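Local coordinates for galactan 1,3-beta-galactosidase (Phanerochaete chrysosporium, PDB 7BYS), which probably removes galactose from the ends of beta-1,3-galactan chains, acting as a family 43 exo-glycosidase that also carries a calcium-containing carbohydrate-binding module, at residues A[162-167]-A[189-194]; A[250-255]-A[297-302]; A[273-278]-A[282-287]. One frame throughout, in Å; residues are numbered along the deposited sequence. Where two conformers were deposited one is given.

Contact 1 of 3, residues A[162-167]-A[189-194]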
loop_
_atom_site.group_PDB
_atom_site.type_symbol
_atom_site.label_atom_id
_atom_site.label_comp_id
_atom_site.label_asym_id
_atom_site.label_seq_id
_atom_site.Cartn_x
_atom_site.Cartn_y
_atom_site.Cartn_z
ATOM N N PHE A 162 15.780 0.535 -15.227
ATOM C CA PHE A 162 15.089 1.552 -14.449
ATOM C C PHE A 162 15.716 2.916 -14.699
ATOM O O PHE A 162 16.937 3.078 -14.580
ATOM C CB PHE A 162 15.155 1.243 -12.953
ATOM C CG PHE A 162 14.364 2.208 -12.142
ATOM C CD1 PHE A 162 12.982 2.113 -12.107
ATOM C CD2 PHE A 162 14.984 3.249 -11.472
ATOM C CE1 PHE A 162 12.232 3.035 -11.386
ATOM C CE2 PHE A 162 14.245 4.176 -10.763
ATOM C CZ PHE A 162 12.876 4.069 -10.724
ATOM N N LYS A 163 14.882 3.904 -15.004
ATOM C CA LYS A 163 15.356 5.204 -15.438
ATOM C C LYS A 163 14.819 6.327 -14.562
ATOM O O LYS A 163 13.679 6.279 -14.075
ATOM C CB LYS A 163 14.953 5.464 -16.883
ATOM C CG LYS A 163 15.693 4.565 -17.855
ATOM C CD LYS A 163 15.214 4.724 -19.286
ATOM C CE LYS A 163 15.978 3.762 -20.196
ATOM N NZ LYS A 163 15.302 3.632 -21.521
ATOM N N ILE A 164 15.643 7.357 -14.404
ATOM C CA ILE A 164 15.235 8.635 -13.843
ATOM C C ILE A 164 15.564 9.691 -14.880
ATOM O O ILE A 164 16.698 9.740 -15.372
ATOM C CB ILE A 164 15.980 8.932 -12.535
ATOM C CG1 ILE A 164 15.686 7.821 -11.516
ATOM C CG2 ILE A 164 15.575 10.296 -12.009
ATOM C CD1 ILE A 164 16.454 7.966 -10.218
ATOM N N SER A 165 14.581 10.509 -15.239
ATOM C CA SER A 165 14.803 11.507 -16.275
ATOM C C SER A 165 14.155 12.815 -15.866
ATOM O O SER A 165 13.093 12.814 -15.245
ATOM C CB SER A 165 14.228 11.035 -17.605
ATOM O OG SER A 165 14.909 9.871 -18.050
ATOM N N ARG A 166 14.793 13.926 -16.219
ATOM C CA ARG A 166 14.326 15.245 -15.820
ATOM C C ARG A 166 13.221 15.749 -16.746
ATOM O O ARG A 166 13.272 15.558 -17.967
ATOM C CB ARG A 166 15.510 16.215 -15.832
ATOM C CG ARG A 166 15.188 17.622 -15.356
ATOM C CD ARG A 166 16.452 18.416 -15.016
ATOM N NE ARG A 166 17.468 18.316 -16.063
ATOM C CZ ARG A 166 17.597 19.153 -17.087
ATOM N NH1 ARG A 166 18.557 18.948 -17.981
ATOM N NH2 ARG A 166 16.775 20.188 -17.230
ATOM N N LEU A 167 12.206 16.384 -16.155
ATOM C CA LEU A 167 11.128 17.018 -16.906
ATOM C C LEU A 167 11.500 18.448 -17.263
ATOM O O LEU A 167 12.293 19.090 -16.569
ATOM C CB LEU A 167 9.848 17.069 -16.071
ATOM C CG LEU A 167 9.343 15.737 -15.514
ATOM C CD1 LEU A 167 7.983 15.932 -14.879
ATOM C CD2 LEU A 167 9.307 14.686 -16.602
ATOM N N PRO A 189 8.170 2.673 -8.303
ATOM C CA PRO A 189 9.146 3.544 -7.646
ATOM C C PRO A 189 8.500 4.688 -6.881
ATOM O O PRO A 189 7.382 5.121 -7.164
ATOM C CB PRO A 189 9.943 4.117 -8.826
ATOM C CG PRO A 189 8.927 4.186 -9.938
ATOM C CD PRO A 189 8.101 2.930 -9.757
ATOM N N GLY A 190 9.262 5.199 -5.917
ATOM C CA GLY A 190 9.031 6.524 -5.369
ATOM C C GLY A 190 10.316 7.039 -4.766
ATOM O O GLY A 190 11.180 6.250 -4.368
ATOM N N ILE A 191 10.458 8.369 -4.698
ATOM C CA ILE A 191 11.615 8.984 -4.050
ATOM C C ILE A 191 11.147 9.938 -2.964
ATOM O O ILE A 191 10.203 10.713 -3.156
ATOM C CB ILE A 191 12.579 9.695 -5.029
ATOM C CG1 ILE A 191 13.376 8.651 -5.824
ATOM C CG2 ILE A 191 13.498 10.695 -4.279
ATOM C CD1 ILE A 191 14.194 9.227 -6.991
ATOM N N VAL A 192 11.811 9.864 -1.816
ATOM C CA VAL A 192 11.597 10.808 -0.735
ATOM C C VAL A 192 12.954 11.334 -0.288
ATOM O O VAL A 192 13.939 10.585 -0.232
ATOM C CB VAL A 192 10.797 10.157 0.417
ATOM C CG1 VAL A 192 11.572 9.013 1.039
ATOM C CG2 VAL A 192 10.411 11.201 1.457
ATOM N N LYS A 193 13.016 12.631 0.001
ATOM C CA LYS A 193 14.246 13.195 0.520
ATOM C C LYS A 193 14.326 13.006 2.023
ATOM O O LYS A 193 13.314 12.957 2.733
ATOM C CB LYS A 193 14.340 14.681 0.214
ATOM C CG LYS A 193 14.552 14.956 -1.234
ATOM C CD LYS A 193 14.908 16.422 -1.451
ATOM C CE LYS A 193 16.404 16.649 -1.330
ATOM N NZ LYS A 193 16.822 17.932 -1.967
ATOM N N HIS A 194 15.554 12.904 2.508
ATOM C CA HIS A 194 15.807 12.798 3.937
ATOM C C HIS A 194 17.172 13.409 4.185
ATOM O O HIS A 194 18.171 12.898 3.673
ATOM C CB HIS A 194 15.789 11.334 4.370
ATOM C CG HIS A 194 16.294 11.107 5.757
ATOM N ND1 HIS A 194 15.523 11.332 6.876
ATOM C CD2 HIS A 194 17.493 10.667 6.208
ATOM C CE1 HIS A 194 16.228 11.048 7.958
ATOM N NE2 HIS A 194 17.427 10.642 7.580
#

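Contact 2 of 3, residues A[250-255]-A[297-302]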
loop_
_atom_site.group_PDB
_atom_site.type_symbol
_atom_site.label_atom_id
_atom_site.label_comp_id
_atom_site.label_asym_id
_atom_site.label_seq_id
_atom_site.Cartn_x
_atom_site.Cartn_y
_atom_site.Cartn_z
ATOM N N GLY A 250 8.401 14.483 8.899
ATOM C CA GLY A 250 9.429 14.882 9.851
ATOM C C GLY A 250 10.771 14.325 9.432
ATOM O O GLY A 250 11.159 14.398 8.262
ATOM N N SER A 251 11.493 13.739 10.382
ATOM C CA SER A 251 12.765 13.111 10.059
ATOM C C SER A 251 12.601 11.699 9.520
ATOM O O SER A 251 13.603 11.011 9.302
ATOM C CB SER A 251 13.696 13.109 11.271
ATOM O OG SER A 251 13.070 12.508 12.382
ATOM N N ASN A 252 11.366 11.261 9.291
ATOM C CA ASN A 252 11.101 9.945 8.726
ATOM C C ASN A 252 10.208 10.072 7.493
ATOM O O ASN A 252 10.269 11.070 6.772
ATOM C CB ASN A 252 10.515 9.025 9.802
ATOM C CG ASN A 252 11.429 8.903 11.023
ATOM O OD1 ASN A 252 12.502 8.309 10.952
ATOM N ND2 ASN A 252 11.006 9.491 12.140
ATOM N N ALA A 253 9.392 9.060 7.234
ATOM C CA ALA A 253 8.511 9.062 6.078
ATOM C C ALA A 253 7.398 8.062 6.350
ATOM O O ALA A 253 7.414 7.338 7.350
ATOM C CB ALA A 253 9.285 8.686 4.807
ATOM N N ILE A 254 6.423 8.029 5.443
ATOM C CA ILE A 254 5.373 7.020 5.461
ATOM C C ILE A 254 5.505 6.194 4.192
ATOM O O ILE A 254 5.490 6.742 3.079
ATOM C CB ILE A 254 3.980 7.646 5.529
ATOM C CG1 ILE A 254 3.861 8.519 6.776
ATOM C CG2 ILE A 254 2.919 6.540 5.510
ATOM C CD1 ILE A 254 2.580 9.288 6.843
ATOM N N TYR A 255 5.628 4.881 4.361
ATOM C CA TYR A 255 5.509 3.946 3.257
ATOM C C TYR A 255 4.030 3.746 2.958
ATOM O O TYR A 255 3.269 3.306 3.832
ATOM C CB TYR A 255 6.135 2.614 3.659
ATOM C CG TYR A 255 5.812 1.505 2.695
ATOM C CD1 TYR A 255 6.551 1.349 1.535
ATOM C CD2 TYR A 255 4.762 0.615 2.936
ATOM C CE1 TYR A 255 6.274 0.345 0.627
ATOM C CE2 TYR A 255 4.458 -0.393 2.025
ATOM C CZ TYR A 255 5.221 -0.524 0.875
ATOM O OH TYR A 255 4.939 -1.519 -0.034
ATOM N N GLY A 297 5.002 16.055 12.157
ATOM C CA GLY A 297 5.949 15.171 11.503
ATOM C C GLY A 297 6.272 13.938 12.319
ATOM O O GLY A 297 7.419 13.475 12.307
ATOM N N THR A 298 5.292 13.409 13.056
ATOM C CA THR A 298 5.520 12.328 13.999
ATOM C C THR A 298 4.505 11.216 13.782
ATOM O O THR A 298 3.474 11.391 13.131
ATOM C CB THR A 298 5.441 12.817 15.456
ATOM O OG1 THR A 298 4.121 13.309 15.729
ATOM C CG2 THR A 298 6.477 13.911 15.709
ATOM N N TYR A 299 4.826 10.056 14.328
ATOM C CA TYR A 299 3.912 8.929 14.355
ATOM C C TYR A 299 4.002 8.292 15.731
ATOM O O TYR A 299 4.998 8.447 16.443
ATOM C CB TYR A 299 4.230 7.899 13.256
ATOM C CG TYR A 299 5.560 7.192 13.426
ATOM C CD1 TYR A 299 6.735 7.716 12.886
ATOM C CD2 TYR A 299 5.642 6.000 14.134
ATOM C CE1 TYR A 299 7.949 7.066 13.046
ATOM C CE2 TYR A 299 6.846 5.346 14.300
ATOM C CZ TYR A 299 7.996 5.882 13.755
ATOM O OH TYR A 299 9.199 5.221 13.921
ATOM N N SER A 300 2.951 7.559 16.095
ATOM C CA SER A 300 2.904 6.845 17.367
ATOM C C SER A 300 2.294 5.468 17.153
ATOM O O SER A 300 1.179 5.349 16.642
ATOM C CB SER A 300 2.085 7.610 18.410
ATOM O OG SER A 300 2.105 6.924 19.649
ATOM N N VAL A 301 3.016 4.437 17.564
ATOM C CA VAL A 301 2.573 3.054 17.403
ATOM C C VAL A 301 1.726 2.657 18.605
ATOM O O VAL A 301 2.154 2.820 19.752
ATOM C CB VAL A 301 3.780 2.116 17.252
ATOM C CG1 VAL A 301 3.323 0.669 17.160
ATOM C CG2 VAL A 301 4.585 2.499 16.017
ATOM N N ALA A 302 0.535 2.123 18.344
ATOM C CA ALA A 302 -0.346 1.707 19.428
ATOM C C ALA A 302 0.189 0.441 20.083
ATOM O O ALA A 302 0.706 -0.452 19.410
ATOM C CB ALA A 302 -1.750 1.439 18.895
HETATM O O HOH W 1 10.167 13.731 12.978
HETATM O O HOH W 2 8.409 10.691 12.027
#

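Contact 3 of 3, residues A[273-278]-A[282-287]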
loop_
_atom_site.group_PDB
_atom_site.type_symbol
_atom_site.label_atom_id
_atom_site.label_comp_id
_atom_site.label_asym_id
_atom_site.label_seq_id
_atom_site.Cartn_x
_atom_site.Cartn_y
_atom_site.Cartn_z
ATOM N N TYR A 273 2.683 2.189 6.543
ATOM C CA TYR A 273 3.475 2.010 7.749
ATOM C C TYR A 273 4.474 3.149 7.875
ATOM O O TYR A 273 4.908 3.718 6.864
ATOM C CB TYR A 273 4.277 0.707 7.685
ATOM C CG TYR A 273 3.472 -0.560 7.783
ATOM C CD1 TYR A 273 2.626 -0.793 8.858
ATOM C CD2 TYR A 273 3.565 -1.543 6.796
ATOM C CE1 TYR A 273 1.898 -1.982 8.958
ATOM C CE2 TYR A 273 2.852 -2.727 6.887
ATOM C CZ TYR A 273 2.008 -2.938 7.956
ATOM O OH TYR A 273 1.297 -4.125 8.018
ATOM N N PRO A 274 4.886 3.480 9.096
ATOM C CA PRO A 274 6.022 4.393 9.249
ATOM C C PRO A 274 7.254 3.810 8.573
ATOM O O PRO A 274 7.499 2.604 8.611
ATOM C CB PRO A 274 6.211 4.483 10.773
ATOM C CG PRO A 274 4.890 4.004 11.367
ATOM C CD PRO A 274 4.408 2.961 10.387
ATOM N N LEU A 275 8.021 4.675 7.941
ATOM C CA LEU A 275 9.309 4.315 7.365
ATOM C C LEU A 275 10.320 5.048 8.231
ATOM O O LEU A 275 10.471 6.269 8.124
ATOM C CB LEU A 275 9.382 4.759 5.910
ATOM C CG LEU A 275 10.420 4.127 4.987
ATOM C CD1 LEU A 275 10.300 2.601 4.945
ATOM C CD2 LEU A 275 10.261 4.702 3.575
ATOM N N ASP A 276 10.972 4.311 9.120
ATOM C CA ASP A 276 11.828 4.907 10.129
ATOM C C ASP A 276 13.269 4.962 9.643
ATOM O O ASP A 276 13.821 3.952 9.196
ATOM C CB ASP A 276 11.729 4.124 11.437
ATOM C CG ASP A 276 12.258 4.906 12.611
ATOM O OD1 ASP A 276 13.480 5.137 12.642
ATOM O OD2 ASP A 276 11.459 5.313 13.484
ATOM N N PHE A 277 13.864 6.150 9.728
ATOM C CA PHE A 277 15.223 6.402 9.268
ATOM C C PHE A 277 16.232 6.491 10.406
ATOM O O PHE A 277 17.402 6.801 10.148
ATOM C CB PHE A 277 15.280 7.729 8.501
ATOM C CG PHE A 277 14.770 7.653 7.085
ATOM C CD1 PHE A 277 13.410 7.579 6.824
ATOM C CD2 PHE A 277 15.656 7.687 6.012
ATOM C CE1 PHE A 277 12.937 7.526 5.523
ATOM C CE2 PHE A 277 15.188 7.633 4.708
ATOM C CZ PHE A 277 13.828 7.559 4.465
ATOM N N SER A 278 15.810 6.240 11.647
ATOM C CA SER A 278 16.674 6.475 12.800
ATOM C C SER A 278 17.996 5.719 12.737
ATOM O O SER A 278 18.957 6.127 13.397
ATOM C CB SER A 278 15.942 6.116 14.090
ATOM O OG SER A 278 15.586 4.743 14.085
ATOM N N PRO A 282 16.351 3.326 5.894
ATOM C CA PRO A 282 14.903 3.288 6.134
ATOM C C PRO A 282 14.419 1.857 6.317
ATOM O O PRO A 282 14.890 0.934 5.654
ATOM C CB PRO A 282 14.312 3.925 4.870
ATOM C CG PRO A 282 15.365 3.734 3.816
ATOM C CD PRO A 282 16.686 3.794 4.538
ATOM N N GLN A 283 13.489 1.678 7.249
ATOM C CA GLN A 283 12.908 0.371 7.535
ATOM C C GLN A 283 11.441 0.559 7.868
ATOM O O GLN A 283 11.090 1.464 8.626
ATOM C CB GLN A 283 13.593 -0.306 8.730
ATOM C CG GLN A 283 14.964 -0.907 8.444
ATOM C CD GLN A 283 14.934 -1.959 7.352
ATOM O OE1 GLN A 283 14.475 -3.087 7.558
ATOM N NE2 GLN A 283 15.420 -1.591 6.178
ATOM N N ILE A 284 10.584 -0.279 7.281
ATOM C CA ILE A 284 9.179 -0.274 7.658
ATOM C C ILE A 284 9.066 -0.649 9.128
ATOM O O ILE A 284 9.697 -1.608 9.590
ATOM C CB ILE A 284 8.395 -1.253 6.768
ATOM C CG1 ILE A 284 8.133 -0.640 5.391
ATOM C CG2 ILE A 284 7.096 -1.683 7.459
ATOM C CD1 ILE A 284 7.449 -1.589 4.412
ATOM N N VAL A 285 8.287 0.125 9.872
ATOM C CA VAL A 285 7.883 -0.233 11.226
ATOM C C VAL A 285 6.567 -0.986 11.093
ATOM O O VAL A 285 5.553 -0.411 10.687
ATOM C CB VAL A 285 7.698 1.021 12.083
ATOM C CG1 VAL A 285 7.254 0.649 13.506
ATOM C CG2 VAL A 285 8.980 1.843 12.098
ATOM N N HIS A 286 6.577 -2.281 11.396
ATOM C CA HIS A 286 5.367 -3.087 11.242
ATOM C C HIS A 286 4.440 -2.826 12.421
ATOM O O HIS A 286 4.515 -3.487 13.463
ATOM C CB HIS A 286 5.702 -4.565 11.124
ATOM C CG HIS A 286 4.498 -5.420 10.914
ATOM N ND1 HIS A 286 4.018 -6.276 11.885
ATOM C CD2 HIS A 286 3.643 -5.510 9.870
ATOM C CE1 HIS A 286 2.939 -6.886 11.429
ATOM N NE2 HIS A 286 2.690 -6.441 10.210
ATOM N N ALA A 287 3.549 -1.859 12.240
ATOM C CA ALA A 287 2.622 -1.402 13.271
ATOM C C ALA A 287 1.212 -1.683 12.782
ATOM O O ALA A 287 0.728 -1.016 11.860
ATOM C CB ALA A 287 2.785 0.097 13.521
#

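Contact 1 of 3, residues A[162-167]-A[189-194]
Phe162 overlaps the pyrrolidine of Pro189 with the far edge of its ring, CE1 and CZ doing the touching. The contact joins two successive blades of the five-bladed beta-propeller characteristic of glycoside hydrolase family 43: strand 161-167 belongs to the blade built from 138-181, and strand 189-194 belongs to the next, built from 186-230. No hydrogen bond links the two segments, and even their nearest CA atoms, those of Phe162 and Pro189, lie 9.3 Å apart, which leaves the joint to side chains alone. The phenyl group can span that distance because its CG stands anti to the backbone N (chi1 -175°), directing the ring at the neighbouring blade. Phe162 CZ comes to 3.5 Å from Pro189 CB, and Phe162 CE1 to 3.8 Å from Pro189 CG, which sits in the plane of the ring; the proline therefore meets an edge and covers neither face. Leu200, on strand 197-204, touches Phe162, Pro189 and Ile191 and so lines the same apolar seam, while Leu153 touches both isoleucines from strand 150-156. The side chain of Pro189 also lies about 4 Å from that of Asp137, a galactose-binding residue, which places this end of the seam beside the sugar site. Two residues further along each strand, Ile164 and Ile191 extend toward each other tip to tip, their CD1 methyls meeting at 4.1 Å.

Contact 2 of 3, residues A[250-255]-A[297-302]
Asn252 holds its CG beside the backbone N and anti to the carbonyl carbon (chi1 -57°), whereas Tyr299 places its CG between N and carbonyl carbon (chi1 66°); together these torsions bring the amide up to the rim of the phenol. Asn252 ND2 stops 4.0 Å from Tyr299 CE1, near the ring plane, and the two side chains cross at about a right angle with their planes 74° apart. Their stronger polar partners lie on strand 269-276 and the turn after it: Asn252 OD1 accepts from the backbone N of Phe277, and Tyr299 OH faces Asp276 OD2 at a spacing too short to be trusted in detail. In the fold, a small hairpin, strands 290-293 and 298-301, is laid against the last propeller blade at the turn between strands 242-249 and 252-259. A G1 beta bulge, Gly297 and Thr298 opposite Asn293, has its glycine at positive phi. Gly250, also at positive phi, comes close enough for a CA-H...O contact of 3.5 Å from its CA to Gly297 O. That carbonyl takes two water hydrogens as well. One water donates to Gly297 O at 2.8 Å and accepts from Ser251 N at 2.9 Å; the second bridges Gly297 O to Asn252 ND2, accepting from the amide nitrogen at 2.9 Å.

Contact 3 of 3, residues A[273-278]-A[282-287]
Tyr273 lies along 284-287, meeting backbone oxygens and side chains in turn. Its CB lies 3.4 Å from Val285 O; CD2 then rests 3.6 Å from Ile284 CG2, while on the other side the ring edge at CE1 faces Ala287 O, 3.3 Å away and in the ring plane. His286 CA lies over one ring face, offset toward the rim, and at the tip Tyr273 OH reaches 3.3 Å from His286 CD2, the two side chains running side by side with ring planes at 57°. With CG beside the backbone N (chi1 -70°), the ring is carried toward Ile284 and His286. An alanine here would remove the ring, and is likely to open a gap beside Ile284 and leave His286, stacked on Trp239, without the tyrosine ring beside it. The two segments form a beta hairpin at the outer edge of the last propeller blade. Val285 N donates to Pro274 O in a nearly straight bond (2.9 Å, 173°), and Asp276 and Gln283 make an antiparallel hydrogen-bonded pair. At the turn, Pro282 CB sits 3.8 Å from the Phe277 ring centroid, over its face, as a CH-pi contact. Asp276 OD1 closes an Asx turn by accepting from Ser278 N at 2.8 Å, and Ser278 OG donates to the same oxygen from the opposite face, while OD2 faces Tyr299 OH of strand 298-301; in this conformer two donors grip OD1, which would favour this carboxylate setting.

How the contacts relate
Along the chain contact 1 closes before the others open, and contact 3 is nested within the loop that contact 2 closes. Contacts 2 and 3, their centres 8 Å apart, both reach the sheet of strands 242-249, 252-259, 269-276 and 283-284, where Ala253 O and Leu275 N probably hydrogen-bond; strand 298-301 belongs to a separate hairpin packed on it. Contact 1 lies about 20 Å from contact 3 and 21 Å from contact 2, centre to centre, and joins the third and fourth blades. His194, at the end of 189-194, bridges the gap by stacking on Phe277. Contact 3 builds the outer edge of the fifth blade, and contact 2 packs on that blade the hairpin leading to the carbohydrate-binding module.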